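Local coordinates for protein exodeoxyribonuclease 10 (Escherichia coli, PDB 4FZY) that degrades single-stranded and double-stranded DNA from the 3' end as a magnesium-dependent exonuclease, with higher affinity for single-stranded ends, at residues Arg105-Ile110 / Met151-Trp156. Residues are numbered along the deposited sequence; the frame is centred on the assembly and turned at random.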
ATOM      1  N   ARG B 105      -2.628  11.513  -9.450  1.00 18.43           N
ATOM      2  CA  ARG B 105      -1.464  12.367  -9.302  1.00 18.64           C
ATOM      3  C   ARG B 105      -1.844  13.841  -9.293  1.00 18.81           C
ATOM      4  O   ARG B 105      -1.240  14.644  -8.588  1.00 18.28           O
ATOM      5  CB  ARG B 105      -0.451  12.104 -10.409  1.00 19.31           C
ATOM      6  CG  ARG B 105       0.637  13.166 -10.495  1.00 19.52           C
ATOM      7  CD  ARG B 105       1.798  12.833  -9.592  1.00 16.86           C
ATOM      8  NE  ARG B 105       2.544  11.707 -10.123  1.00 27.14           N
ATOM      9  CZ  ARG B 105       3.647  11.819 -10.852  1.00 28.12           C
ATOM     10  NH1 ARG B 105       4.198  13.012 -11.031  1.00 26.74           N
ATOM     11  NH2 ARG B 105       4.228  10.730 -11.350  1.00 25.89           N
ATOM     12  N   LEU B 106      -2.827  14.201 -10.103  1.00 18.26           N
ATOM     13  CA  LEU B 106      -3.220  15.600 -10.231  1.00 19.77           C
ATOM     14  C   LEU B 106      -4.033  16.054  -9.004  1.00 20.29           C
ATOM     15  O   LEU B 106      -3.871  17.167  -8.520  1.00 19.32           O
ATOM     16  CB  LEU B 106      -4.013  15.799 -11.528  1.00 19.35           C
ATOM     17  CG  LEU B 106      -4.336  17.208 -12.005  1.00 20.21           C
ATOM     18  CD1 LEU B 106      -3.065  18.036 -12.071  1.00 22.67           C
ATOM     19  CD2 LEU B 106      -5.005  17.144 -13.362  1.00 18.04           C
ATOM     20  N   TRP B 107      -4.895  15.168  -8.504  1.00 20.43           N
ATOM     21  CA  TRP B 107      -5.780  15.486  -7.393  1.00 19.38           C
ATOM     22  C   TRP B 107      -5.760  14.368  -6.358  1.00 19.95           C
ATOM     23  O   TRP B 107      -6.646  13.512  -6.353  1.00 19.46           O
ATOM     24  CB  TRP B 107      -7.203  15.687  -7.896  1.00 19.00           C
ATOM     25  CG  TRP B 107      -7.329  16.698  -8.995  1.00 20.64           C
ATOM     26  CD1 TRP B 107      -7.051  18.031  -8.911  1.00 20.41           C
ATOM     27  CD2 TRP B 107      -7.845  16.477 -10.329  1.00 18.76           C
ATOM     28  NE1 TRP B 107      -7.347  18.651 -10.106  1.00 25.97           N
ATOM     29  CE2 TRP B 107      -7.813  17.717 -10.999  1.00 18.78           C
ATOM     30  CE3 TRP B 107      -8.323  15.356 -11.013  1.00 16.00           C
ATOM     31  CZ2 TRP B 107      -8.233  17.869 -12.328  1.00 16.39           C
ATOM     32  CZ3 TRP B 107      -8.734  15.505 -12.349  1.00 16.86           C
ATOM     33  CH2 TRP B 107      -8.681  16.750 -12.987  1.00 13.56           C
ATOM     34  N   PRO B 108      -4.746  14.369  -5.474  1.00 21.42           N
ATOM     35  CA  PRO B 108      -4.700  13.383  -4.403  1.00 20.78           C
ATOM     36  C   PRO B 108      -5.825  13.604  -3.422  1.00 21.16           C
ATOM     37  O   PRO B 108      -6.388  14.706  -3.363  1.00 21.29           O
ATOM     38  CB  PRO B 108      -3.357  13.652  -3.728  1.00 20.26           C
ATOM     39  CG  PRO B 108      -3.090  15.084  -3.965  1.00 21.85           C
ATOM     40  CD  PRO B 108      -3.771  15.457  -5.269  1.00 23.03           C
ATOM     41  N   GLY B 109      -6.212  12.527  -2.740  1.00 21.07           N
ATOM     42  CA  GLY B 109      -7.183  12.588  -1.657  1.00 22.10           C
ATOM     43  C   GLY B 109      -8.642  12.643  -2.077  1.00 22.08           C
ATOM     44  O   GLY B 109      -9.469  13.145  -1.340  1.00 24.65           O
ATOM     45  N   ILE B 110      -8.976  12.087  -3.231  1.00 20.63           N
ATOM     46  CA  ILE B 110     -10.381  11.943  -3.608  1.00 20.25           C
ATOM     47  C   ILE B 110     -10.677  10.543  -4.164  1.00 19.22           C
ATOM     48  O   ILE B 110      -9.835   9.673  -4.092  1.00 21.07           O
ATOM     49  CB  ILE B 110     -10.810  13.041  -4.604  1.00 20.89           C
ATOM     50  CG1 ILE B 110     -10.077  12.898  -5.932  1.00 17.97           C
ATOM     51  CG2 ILE B 110     -10.525  14.417  -4.045  1.00 22.02           C
ATOM     52  CD1 ILE B 110     -10.538  13.894  -6.950  1.00 15.25           C
ATOM     53  N   MET B 151      -5.995  17.514 -19.036  1.00 19.77           N
ATOM     54  CA  MET B 151      -4.980  18.117 -19.885  1.00 19.21           C
ATOM     55  C   MET B 151      -5.001  19.632 -19.759  1.00 19.12           C
ATOM     56  O   MET B 151      -3.956  20.279 -19.669  1.00 17.76           O
ATOM     57  CB  MET B 151      -5.203  17.706 -21.338  1.00 19.02           C
ATOM     58  CG  MET B 151      -4.413  16.485 -21.747  1.00 20.20           C
ATOM     59  SD  MET B 151      -5.107  15.655 -23.184  1.00 23.53           S
ATOM     60  CE  MET B 151      -4.210  16.473 -24.512  1.00 21.26           C
ATOM     61  N   ASN B 152      -6.198  20.198 -19.766  1.00 19.58           N
ATOM     62  CA  ASN B 152      -6.345  21.624 -19.548  1.00 21.35           C
ATOM     63  C   ASN B 152      -5.791  22.048 -18.187  1.00 20.79           C
ATOM     64  O   ASN B 152      -5.113  23.072 -18.071  1.00 20.65           O
ATOM     65  CB  ASN B 152      -7.805  22.028 -19.685  1.00 21.27           C
ATOM     66  CG  ASN B 152      -8.299  21.916 -21.108  1.00 25.94           C
ATOM     67  OD1 ASN B 152      -7.496  21.862 -22.049  1.00 28.92           O
ATOM     68  ND2 ASN B 152      -9.628  21.864 -21.281  1.00 25.61           N
ATOM     69  N   THR B 153      -6.035  21.222 -17.176  1.00 18.67           N
ATOM     70  CA  THR B 153      -5.651  21.555 -15.830  1.00 17.32           C
ATOM     71  C   THR B 153      -4.153  21.377 -15.579  1.00 18.39           C
ATOM     72  O   THR B 153      -3.542  22.170 -14.866  1.00 18.99           O
ATOM     73  CB  THR B 153      -6.448  20.761 -14.811  1.00 16.52           C
ATOM     74  OG1 THR B 153      -7.846  20.916 -15.074  1.00 16.17           O
ATOM     75  CG2 THR B 153      -6.146  21.260 -13.409  1.00 15.22           C
ATOM     76  N   SER B 154      -3.561  20.339 -16.160  1.00 17.54           N
ATOM     77  CA  SER B 154      -2.151  20.051 -15.910  1.00 17.47           C
ATOM     78  C   SER B 154      -1.236  20.596 -17.013  1.00 15.92           C
ATOM     79  O   SER B 154      -0.039  20.777 -16.800  1.00 15.94           O
ATOM     80  CB  SER B 154      -1.931  18.543 -15.750  1.00 17.99           C
ATOM     81  OG  SER B 154      -2.238  17.868 -16.958  1.00 17.31           O
ATOM     82  N   GLY B 155      -1.795  20.766 -18.207  1.00 14.25           N
ATOM     83  CA  GLY B 155      -1.011  21.030 -19.395  1.00 13.80           C
ATOM     84  C   GLY B 155      -0.048  19.929 -19.792  1.00 15.17           C
ATOM     85  O   GLY B 155       0.804  20.144 -20.645  1.00 15.92           O
ATOM     86  N   TRP B 156      -0.185  18.743 -19.192  1.00 16.30           N
ATOM     87  CA  TRP B 156       0.665  17.596 -19.541  1.00 16.55           C
ATOM     88  C   TRP B 156       0.559  17.229 -21.016  1.00 17.63           C
ATOM     89  O   TRP B 156      -0.535  17.184 -21.570  1.00 19.81           O
ATOM     90  CB  TRP B 156       0.304  16.382 -18.691  1.00 16.75           C
ATOM     91  CG  TRP B 156       0.829  16.452 -17.303  1.00 17.26           C
ATOM     92  CD1 TRP B 156       1.990  17.034 -16.901  1.00 18.83           C
ATOM     93  CD2 TRP B 156       0.215  15.920 -16.119  1.00 18.73           C
ATOM     94  NE1 TRP B 156       2.134  16.921 -15.540  1.00 22.17           N
ATOM     95  CE2 TRP B 156       1.059  16.238 -15.035  1.00 19.86           C
ATOM     96  CE3 TRP B 156      -0.964  15.210 -15.870  1.00 16.48           C
ATOM     97  CZ2 TRP B 156       0.775  15.854 -13.727  1.00 17.93           C
ATOM     98  CZ3 TRP B 156      -1.256  14.845 -14.561  1.00 18.51           C
ATOM     99  CH2 TRP B 156      -0.395  15.187 -13.504  1.00 15.74           C
TER
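Leu106 reaches across to Ser154 and Trp156 with its branched end, one methyl serving both: CD1 lies 3.9 Å from CB of Ser154 and 4.2 Å from CH2 of Trp156. The other methyl, CD2, lies near CB of both Ser154 and Thr153, 4.1 and 4.2 Å away. The fork of a leucine suits this place, since two methyls on one stem let a single side chain touch the helix end with both and the indole with one. CG stands anti to the backbone N (chi1 -170°), which carries both methyls out to the neighbouring helix. Trp156 meets 105-110 with CH2, at the far corner of its six-membered ring; CH2 also touches the aliphatic part of Arg105, 3.8 Å from CG, while the guanidinium plane is steeply inclined to the indole.

The contact joins the last turns of helices 99-106 and 137-154, and the residues just after them, in an exonuclease of the DEDDh family, whose RNase H-like fold has a mixed five-stranded sheet. It is largely apolar packing at the surface, well away from the centre of the chain. Beyond helix 137-154 the chain turns at Gly155, whose positive phi of 63° is easy for glycine. An ST turn holds the backbone of Trp156: Ser154 OG accepts from Trp156 N at 3.2 Å and is also bonded to Ile150 O. Ser154 CB, in turn, rests over one face of the indole, near its rim. Met161 and Ile164 of helix 158-165 also touch Trp156, so this large ring joins three helices.

Thr153 packs through both branches of its side chain, OG1 and CG2 each 4.1 Å from CZ2 of Trp107; OG1 lies at the edge of that ring and bonds back to Asp149 O, one turn earlier, which satisfies the hydroxyl within its own helix while CG2 supplies the apolar contact.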